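Local coordinates for hypothetical protein PAE2754 (Pyrobaculum aerophilum, PDB 1V8P) that probably acts as the toxin of a toxin-antitoxin pair, a magnesium-dependent nuclease that cuts RNA and slowly trims single-stranded DNA from its ends, at residues Trp47-Ile61 against Lys88-Pro100. The protein carries 1 engineered substitution. Numbering follows the deposited sequence.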
ATOM      1  N   TRP C  47     -12.055  17.720  22.738  1.00 49.03           N
ATOM      2  CA  TRP C  47     -11.773  18.669  21.664  1.00 46.86           C
ATOM      3  C   TRP C  47     -12.984  19.234  20.911  1.00 47.42           C
ATOM      4  O   TRP C  47     -12.859  20.236  20.196  1.00 46.66           O
ATOM      5  CB  TRP C  47     -10.797  18.051  20.652  1.00 44.31           C
ATOM      6  CG  TRP C  47     -11.257  16.751  20.047  1.00 42.22           C
ATOM      7  CD1 TRP C  47     -10.975  15.485  20.494  1.00 42.03           C
ATOM      8  CD2 TRP C  47     -12.102  16.590  18.903  1.00 40.19           C
ATOM      9  NE1 TRP C  47     -11.596  14.548  19.697  1.00 39.73           N
ATOM     10  CE2 TRP C  47     -12.293  15.198  18.713  1.00 40.23           C
ATOM     11  CE3 TRP C  47     -12.718  17.485  18.017  1.00 40.53           C
ATOM     12  CZ2 TRP C  47     -13.075  14.683  17.673  1.00 39.85           C
ATOM     13  CZ3 TRP C  47     -13.499  16.973  16.981  1.00 40.31           C
ATOM     14  CH2 TRP C  47     -13.669  15.580  16.820  1.00 39.95           C
ATOM     15  N   ILE C  48     -14.150  18.614  21.074  1.00 46.96           N
ATOM     16  CA  ILE C  48     -15.344  19.074  20.384  1.00 47.31           C
ATOM     17  C   ILE C  48     -15.565  20.589  20.492  1.00 48.50           C
ATOM     18  O   ILE C  48     -15.837  21.251  19.488  1.00 48.83           O
ATOM     19  CB  ILE C  48     -16.600  18.327  20.893  1.00 48.18           C
ATOM     20  CG1 ILE C  48     -17.800  18.634  19.992  1.00 47.67           C
ATOM     21  CG2 ILE C  48     -16.913  18.733  22.320  1.00 48.53           C
ATOM     22  CD1 ILE C  48     -17.575  18.296  18.521  1.00 47.77           C
ATOM     23  N   LYS C  49     -15.430  21.149  21.691  1.00 49.33           N
ATOM     24  CA  LYS C  49     -15.632  22.587  21.875  1.00 49.53           C
ATOM     25  C   LYS C  49     -14.495  23.439  21.329  1.00 49.81           C
ATOM     26  O   LYS C  49     -14.479  24.652  21.530  1.00 50.40           O
ATOM     27  CB  LYS C  49     -15.832  22.917  23.351  1.00 50.82           C
ATOM     28  CG  LYS C  49     -17.112  22.378  23.943  1.00 53.40           C
ATOM     29  CD  LYS C  49     -17.437  23.080  25.259  1.00 56.33           C
ATOM     30  CE  LYS C  49     -18.673  22.490  25.927  1.00 57.40           C
ATOM     31  NZ  LYS C  49     -18.445  21.065  26.326  1.00 57.58           N
ATOM     32  N   HIS C  50     -13.539  22.802  20.654  1.00 49.84           N
ATOM     33  CA  HIS C  50     -12.398  23.510  20.070  1.00 48.98           C
ATOM     34  C   HIS C  50     -12.391  23.277  18.561  1.00 49.22           C
ATOM     35  O   HIS C  50     -11.564  23.829  17.835  1.00 50.44           O
ATOM     36  CB  HIS C  50     -11.082  22.993  20.662  1.00 49.31           C
ATOM     37  CG  HIS C  50     -10.873  23.352  22.102  1.00 48.72           C
ATOM     38  ND1 HIS C  50     -10.486  24.613  22.510  1.00 49.18           N
ATOM     39  CD2 HIS C  50     -11.001  22.616  23.231  1.00 48.75           C
ATOM     40  CE1 HIS C  50     -10.384  24.636  23.827  1.00 48.02           C
ATOM     41  NE2 HIS C  50     -10.692  23.438  24.290  1.00 48.59           N
ATOM     42  N   ARG C  51     -13.330  22.461  18.097  1.00 48.28           N
ATOM     43  CA  ARG C  51     -13.430  22.118  16.685  1.00 48.60           C
ATOM     44  C   ARG C  51     -13.083  23.213  15.678  1.00 47.52           C
ATOM     45  O   ARG C  51     -12.471  22.924  14.655  1.00 47.95           O
ATOM     46  CB  ARG C  51     -14.832  21.585  16.361  1.00 49.06           C
ATOM     47  CG  ARG C  51     -15.922  22.636  16.384  1.00 51.77           C
ATOM     48  CD  ARG C  51     -17.287  21.989  16.241  1.00 55.26           C
ATOM     49  NE  ARG C  51     -17.534  21.537  14.879  1.00 56.82           N
ATOM     50  CZ  ARG C  51     -18.392  22.129  14.054  1.00 59.42           C
ATOM     51  NH1 ARG C  51     -19.070  23.190  14.472  1.00 60.66           N
ATOM     52  NH2 ARG C  51     -18.581  21.669  12.818  1.00 59.25           N
ATOM     53  N   GLU C  52     -13.460  24.459  15.940  1.00 46.62           N
ATOM     54  CA  GLU C  52     -13.155  25.490  14.956  1.00 47.80           C
ATOM     55  C   GLU C  52     -11.645  25.660  14.785  1.00 47.23           C
ATOM     56  O   GLU C  52     -11.172  26.247  13.807  1.00 47.43           O
ATOM     57  CB  GLU C  52     -13.818  26.829  15.321  1.00 49.79           C
ATOM     58  CG  GLU C  52     -13.096  27.713  16.343  1.00 53.67           C
ATOM     59  CD  GLU C  52     -13.255  27.236  17.775  1.00 56.13           C
ATOM     60  OE1 GLU C  52     -14.194  26.442  18.033  1.00 57.32           O
ATOM     61  OE2 GLU C  52     -12.449  27.670  18.637  1.00 55.96           O
ATOM     62  N   LYS C  53     -10.890  25.114  15.731  1.00 45.86           N
ATOM     63  CA  LYS C  53      -9.443  25.208  15.683  1.00 44.42           C
ATOM     64  C   LYS C  53      -8.772  24.107  14.864  1.00 42.32           C
ATOM     65  O   LYS C  53      -7.628  24.266  14.433  1.00 40.61           O
ATOM     66  CB  LYS C  53      -8.885  25.229  17.109  1.00 44.68           C
ATOM     67  CG  LYS C  53      -8.897  26.618  17.708  1.00 46.63           C
ATOM     68  CD  LYS C  53      -8.235  26.707  19.078  1.00 47.51           C
ATOM     69  CE  LYS C  53      -9.168  26.237  20.175  1.00 48.03           C
ATOM     70  NZ  LYS C  53      -8.958  26.993  21.446  1.00 48.72           N
ATOM     71  N   LEU C  54      -9.491  23.010  14.633  1.00 40.59           N
ATOM     72  CA  LEU C  54      -8.946  21.883  13.873  1.00 38.16           C
ATOM     73  C   LEU C  54      -9.450  21.763  12.447  1.00 35.68           C
ATOM     74  O   LEU C  54     -10.590  22.081  12.148  1.00 35.31           O
ATOM     75  CB  LEU C  54      -9.238  20.554  14.573  1.00 38.92           C
ATOM     76  CG  LEU C  54      -9.034  20.391  16.077  1.00 40.36           C
ATOM     77  CD1 LEU C  54      -7.804  21.172  16.537  1.00 39.58           C
ATOM     78  CD2 LEU C  54     -10.299  20.868  16.783  1.00 41.42           C
ATOM     79  N   ALA C  55      -8.577  21.278  11.573  1.00 34.75           N
ATOM     80  CA  ALA C  55      -8.920  21.068  10.176  1.00 33.63           C
ATOM     81  C   ALA C  55      -8.262  19.792   9.642  1.00 31.94           C
ATOM     82  O   ALA C  55      -7.362  19.236  10.261  1.00 31.72           O
ATOM     83  CB  ALA C  55      -8.494  22.264   9.351  1.00 33.50           C
ATOM     84  N   ILE C  56      -8.740  19.342   8.489  1.00 30.69           N
ATOM     85  CA  ILE C  56      -8.244  18.153   7.805  1.00 27.85           C
ATOM     86  C   ILE C  56      -8.199  18.518   6.343  1.00 27.87           C
ATOM     87  O   ILE C  56      -8.613  19.605   5.950  1.00 30.82           O
ATOM     88  CB  ILE C  56      -9.218  16.940   7.914  1.00 28.83           C
ATOM     89  CG1 ILE C  56     -10.585  17.335   7.341  1.00 29.03           C
ATOM     90  CG2 ILE C  56      -9.295  16.433   9.346  1.00 26.27           C
ATOM     91  CD1 ILE C  56     -11.686  16.346   7.599  1.00 32.28           C
ATOM     92  N   LEU C  57      -7.697  17.604   5.532  1.00 28.14           N
ATOM     93  CA  LEU C  57      -7.645  17.820   4.103  1.00 28.50           C
ATOM     94  C   LEU C  57      -8.723  16.883   3.548  1.00 30.37           C
ATOM     95  O   LEU C  57      -9.230  16.032   4.278  1.00 31.37           O
ATOM     96  CB  LEU C  57      -6.271  17.418   3.561  1.00 27.42           C
ATOM     97  CG  LEU C  57      -4.994  18.065   4.098  1.00 25.53           C
ATOM     98  CD1 LEU C  57      -3.798  17.559   3.283  1.00 25.26           C
ATOM     99  CD2 LEU C  57      -5.072  19.555   3.984  1.00 26.84           C
ATOM    100  N   HIS C  58      -9.098  17.018   2.283  1.00 30.65           N
ATOM    101  CA  HIS C  58     -10.092  16.096   1.743  1.00 31.55           C
ATOM    102  C   HIS C  58      -9.508  14.680   1.860  1.00 32.81           C
ATOM    103  O   HIS C  58     -10.214  13.724   2.211  1.00 33.66           O
ATOM    104  CB  HIS C  58     -10.375  16.399   0.271  1.00 31.52           C
ATOM    105  CG  HIS C  58     -11.209  17.620   0.044  1.00 33.62           C
ATOM    106  ND1 HIS C  58     -12.563  17.663   0.316  1.00 34.01           N
ATOM    107  CD2 HIS C  58     -10.880  18.843  -0.433  1.00 32.26           C
ATOM    108  CE1 HIS C  58     -13.031  18.861   0.015  1.00 32.87           C
ATOM    109  NE2 HIS C  58     -12.031  19.596  -0.442  1.00 34.03           N
ATOM    110  N   LEU C  59      -8.216  14.560   1.561  1.00 31.99           N
ATOM    111  CA  LEU C  59      -7.508  13.279   1.616  1.00 30.66           C
ATOM    112  C   LEU C  59      -7.762  12.540   2.929  1.00 30.22           C
ATOM    113  O   LEU C  59      -7.809  11.322   2.964  1.00 30.36           O
ATOM    114  CB  LEU C  59      -6.003  13.512   1.480  1.00 30.65           C
ATOM    115  CG  LEU C  59      -4.968  12.460   1.037  1.00 31.13           C
ATOM    116  CD1 LEU C  59      -3.740  12.623   1.899  1.00 27.44           C
ATOM    117  CD2 LEU C  59      -5.486  11.048   1.150  1.00 31.55           C
ATOM    118  N   THR C  60      -7.917  13.290   4.012  1.00 30.06           N
ATOM    119  CA  THR C  60      -8.130  12.699   5.319  1.00 29.09           C
ATOM    120  C   THR C  60      -9.359  11.798   5.366  1.00 30.84           C
ATOM    121  O   THR C  60      -9.341  10.747   6.001  1.00 31.37           O
ATOM    122  CB  THR C  60      -8.261  13.796   6.388  1.00 28.95           C
ATOM    123  OG1 THR C  60      -7.100  14.633   6.341  1.00 27.54           O
ATOM    124  CG2 THR C  60      -8.387  13.186   7.784  1.00 28.38           C
ATOM    125  N   ILE C  61     -10.426  12.219   4.696  1.00 32.13           N
ATOM    126  CA  ILE C  61     -11.671  11.467   4.656  1.00 32.82           C
ATOM    127  C   ILE C  61     -11.436  10.062   4.128  1.00 31.46           C
ATOM    128  O   ILE C  61     -11.865   9.082   4.732  1.00 33.28           O
ATOM    129  CB  ILE C  61     -12.705  12.207   3.767  1.00 34.73           C
ATOM    130  CG1 ILE C  61     -13.104  13.523   4.446  1.00 35.42           C
ATOM    131  CG2 ILE C  61     -13.910  11.317   3.491  1.00 34.48           C
ATOM    132  CD1 ILE C  61     -13.620  14.592   3.493  1.00 35.75           C
ATOM    133  N   LYS C  88     -19.407  11.129  11.709  1.00 38.03           N
ATOM    134  CA  LYS C  88     -19.787  12.288  12.518  1.00 39.22           C
ATOM    135  C   LYS C  88     -18.533  13.023  12.965  1.00 37.34           C
ATOM    136  O   LYS C  88     -18.458  14.248  12.901  1.00 37.47           O
ATOM    137  CB  LYS C  88     -20.616  11.857  13.750  1.00 41.14           C
ATOM    138  CG  LYS C  88     -21.854  11.038  13.418  1.00 42.90           C
ATOM    139  CD  LYS C  88     -23.069  11.508  14.199  1.00 46.62           C
ATOM    140  CE  LYS C  88     -24.314  10.678  13.890  1.00 47.54           C
ATOM    141  NZ  LYS C  88     -24.199   9.309  14.477  1.00 51.14           N
ATOM    142  N   VAL C  89     -17.554  12.259  13.423  1.00 36.81           N
ATOM    143  CA  VAL C  89     -16.284  12.817  13.855  1.00 34.93           C
ATOM    144  C   VAL C  89     -15.685  13.645  12.719  1.00 34.29           C
ATOM    145  O   VAL C  89     -15.249  14.766  12.934  1.00 34.17           O
ATOM    146  CB  VAL C  89     -15.310  11.708  14.236  1.00 34.18           C
ATOM    147  CG1 VAL C  89     -13.932  12.290  14.469  1.00 34.57           C
ATOM    148  CG2 VAL C  89     -15.819  10.983  15.476  1.00 33.43           C
ATOM    149  N   LEU C  90     -15.684  13.104  11.508  1.00 34.58           N
ATOM    150  CA  LEU C  90     -15.122  13.835  10.379  1.00 35.72           C
ATOM    151  C   LEU C  90     -15.916  15.075  10.021  1.00 35.00           C
ATOM    152  O   LEU C  90     -15.353  16.057   9.548  1.00 35.84           O
ATOM    153  CB  LEU C  90     -15.018  12.939   9.139  1.00 33.98           C
ATOM    154  CG  LEU C  90     -13.885  11.918   9.141  1.00 35.76           C
ATOM    155  CD1 LEU C  90     -14.020  10.996   7.935  1.00 37.20           C
ATOM    156  CD2 LEU C  90     -12.552  12.644   9.104  1.00 34.33           C
ATOM    157  N   SER C  91     -17.222  15.041  10.239  1.00 34.47           N
ATOM    158  CA  SER C  91     -18.048  16.186   9.895  1.00 34.98           C
ATOM    159  C   SER C  91     -17.728  17.400  10.766  1.00 36.01           C
ATOM    160  O   SER C  91     -18.005  18.534  10.383  1.00 35.32           O
ATOM    161  CB  SER C  91     -19.526  15.827  10.039  1.00 35.13           C
ATOM    162  OG  SER C  91     -19.893  15.672  11.397  1.00 34.70           O
ATOM    163  N   SER C  92     -17.131  17.160  11.931  1.00 37.33           N
ATOM    164  CA  SER C  92     -16.791  18.232  12.864  1.00 38.60           C
ATOM    165  C   SER C  92     -15.620  19.120  12.459  1.00 39.17           C
ATOM    166  O   SER C  92     -15.442  20.199  13.020  1.00 40.42           O
ATOM    167  CB  SER C  92     -16.494  17.647  14.244  1.00 38.50           C
ATOM    168  OG  SER C  92     -17.564  16.835  14.690  1.00 40.55           O
ATOM    169  N   PHE C  93     -14.833  18.674  11.484  1.00 38.85           N
ATOM    170  CA  PHE C  93     -13.652  19.406  11.048  1.00 36.68           C
ATOM    171  C   PHE C  93     -13.816  20.265   9.831  1.00 36.94           C
ATOM    172  O   PHE C  93     -14.605  19.955   8.952  1.00 37.64           O
ATOM    173  CB  PHE C  93     -12.505  18.439  10.770  1.00 36.38           C
ATOM    174  CG  PHE C  93     -12.014  17.712  11.981  1.00 35.40           C
ATOM    175  CD1 PHE C  93     -12.811  16.773  12.616  1.00 35.48           C
ATOM    176  CD2 PHE C  93     -10.741  17.958  12.483  1.00 35.29           C
ATOM    177  CE1 PHE C  93     -12.347  16.086  13.737  1.00 35.76           C
ATOM    178  CE2 PHE C  93     -10.274  17.280  13.597  1.00 35.06           C
ATOM    179  CZ  PHE C  93     -11.077  16.343  14.223  1.00 35.49           C
ATOM    180  N   LYS C  94     -13.030  21.336   9.788  1.00 37.54           N
ATOM    181  CA  LYS C  94     -13.011  22.264   8.668  1.00 37.91           C
ATOM    182  C   LYS C  94     -12.125  21.552   7.650  1.00 36.94           C
ATOM    183  O   LYS C  94     -11.135  20.934   8.021  1.00 37.65           O
ATOM    184  CB  LYS C  94     -12.353  23.584   9.091  1.00 41.55           C
ATOM    185  CG  LYS C  94     -12.828  24.827   8.345  1.00 46.00           C
ATOM    186  CD  LYS C  94     -12.475  24.829   6.852  1.00 48.06           C
ATOM    187  CE  LYS C  94     -12.906  26.146   6.179  1.00 49.50           C
ATOM    188  NZ  LYS C  94     -12.578  26.204   4.720  1.00 50.79           N
ATOM    189  N   VAL C  95     -12.476  21.626   6.375  1.00 34.80           N
ATOM    190  CA  VAL C  95     -11.691  20.969   5.350  1.00 33.05           C
ATOM    191  C   VAL C  95     -10.978  22.019   4.518  1.00 34.65           C
ATOM    192  O   VAL C  95     -11.611  22.914   3.969  1.00 35.31           O
ATOM    193  CB  VAL C  95     -12.600  20.107   4.444  1.00 32.45           C
ATOM    194  CG1 VAL C  95     -11.781  19.342   3.418  1.00 29.79           C
ATOM    195  CG2 VAL C  95     -13.398  19.151   5.308  1.00 31.10           C
ATOM    196  N   LEU C  96      -9.657  21.910   4.430  1.00 34.75           N
ATOM    197  CA  LEU C  96      -8.877  22.862   3.657  1.00 35.92           C
ATOM    198  C   LEU C  96      -8.877  22.482   2.192  1.00 35.35           C
ATOM    199  O   LEU C  96      -9.303  21.391   1.829  1.00 34.27           O
ATOM    200  CB  LEU C  96      -7.437  22.915   4.180  1.00 36.72           C
ATOM    201  CG  LEU C  96      -7.393  23.084   5.701  1.00 37.98           C
ATOM    202  CD1 LEU C  96      -5.964  23.273   6.164  1.00 38.33           C
ATOM    203  CD2 LEU C  96      -8.263  24.266   6.098  1.00 37.54           C
ATOM    204  N   GLU C  97      -8.396  23.392   1.354  1.00 36.02           N
ATOM    205  CA  GLU C  97      -8.331  23.157  -0.084  1.00 37.00           C
ATOM    206  C   GLU C  97      -7.195  22.217  -0.398  1.00 35.90           C
ATOM    207  O   GLU C  97      -6.253  22.090   0.371  1.00 38.45           O
ATOM    208  CB  GLU C  97      -8.074  24.461  -0.845  1.00 39.09           C
ATOM    209  CG  GLU C  97      -9.096  25.567  -0.647  1.00 44.71           C
ATOM    210  CD  GLU C  97      -8.881  26.731  -1.619  1.00 47.57           C
ATOM    211  OE1 GLU C  97      -7.712  27.148  -1.835  1.00 48.45           O
ATOM    212  OE2 GLU C  97      -9.885  27.236  -2.168  1.00 50.22           O
ATOM    213  N   ASP C  98      -7.260  21.572  -1.541  1.00 34.88           N
ATOM    214  CA  ASP C  98      -6.178  20.686  -1.923  1.00 36.63           C
ATOM    215  C   ASP C  98      -4.951  21.509  -2.277  1.00 37.21           C
ATOM    216  O   ASP C  98      -5.053  22.580  -2.863  1.00 37.49           O
ATOM    217  CB  ASP C  98      -6.586  19.831  -3.121  1.00 36.11           C
ATOM    218  CG  ASP C  98      -7.795  18.968  -2.824  1.00 36.37           C
ATOM    219  OD1 ASP C  98      -8.589  18.739  -3.755  1.00 38.75           O
ATOM    220  OD2 ASP C  98      -7.946  18.525  -1.663  1.00 36.03           O
ATOM    221  N   PRO C  99      -3.768  21.022  -1.894  1.00 37.05           N
ATOM    222  CA  PRO C  99      -2.472  21.661  -2.146  1.00 37.46           C
ATOM    223  C   PRO C  99      -2.062  21.513  -3.611  1.00 37.35           C
ATOM    224  O   PRO C  99      -2.617  20.704  -4.336  1.00 38.19           O
ATOM    225  CB  PRO C  99      -1.519  20.876  -1.245  1.00 36.88           C
ATOM    226  CG  PRO C  99      -2.415  20.308  -0.194  1.00 38.25           C
ATOM    227  CD  PRO C  99      -3.638  19.916  -0.933  1.00 36.56           C
ATOM    228  N   PRO C 100      -1.085  22.304  -4.065  1.00 38.05           N
ATOM    229  CA  PRO C 100      -0.613  22.220  -5.453  1.00 38.40           C
ATOM    230  C   PRO C 100       0.114  20.889  -5.581  1.00 38.48           C
ATOM    231  O   PRO C 100       0.978  20.585  -4.768  1.00 39.32           O
ATOM    232  CB  PRO C 100       0.366  23.389  -5.554  1.00 37.87           C
ATOM    233  CG  PRO C 100      -0.138  24.347  -4.554  1.00 37.84           C
ATOM    234  CD  PRO C 100      -0.501  23.472  -3.389  1.00 38.07           C
TER
HETATM  235  O   HOH W   1     -14.080  22.791  12.644  1.00 37.95           O
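The parallel pairing of strand 54-56 with strand 94-95, at one edge of the PIN-domain sheet, joins Ala55 to Lys94 and Ile56 to Val95. Ile56 N donates to Lys94 O (2.9 Å) and Leu96 N to Ile56 O (3.0 Å), so Ile56 is gripped through both backbone polar groups. On one face, small Ala55 accommodates Leu96, whose CD2 lies 3.8 Å from Ala55 CB. On the other, branched Ile56 packs against Phe93 CD2 through CG2 (3.8 Å) and against Leu90 CD2 through CD1. With CG anti to the carbonyl carbon (chi1 -65°), the flat Phe93 ring also reaches Leu54 CB and, obliquely, Trp47, ring planes 48° apart. The long arm of Arg51 brings NE to a lone pair of Ser92 O (3.1 Å), and a water donates to that same oxygen. Val95 CG1 sits over the centre of the His58 ring, a CH-pi contact, while Asp98 OD2 lies in the ring plane, 3.2 Å from His58 CD2. His58 ND1 and Asp98 OD1 bond their counterparts reciprocally in the second subunit, where Tyr62 OH meets Asp98 OD2. Neighbouring parallel strands connected through helices, here 58-73 and 79-91, are typical of the alpha/beta PIN fold.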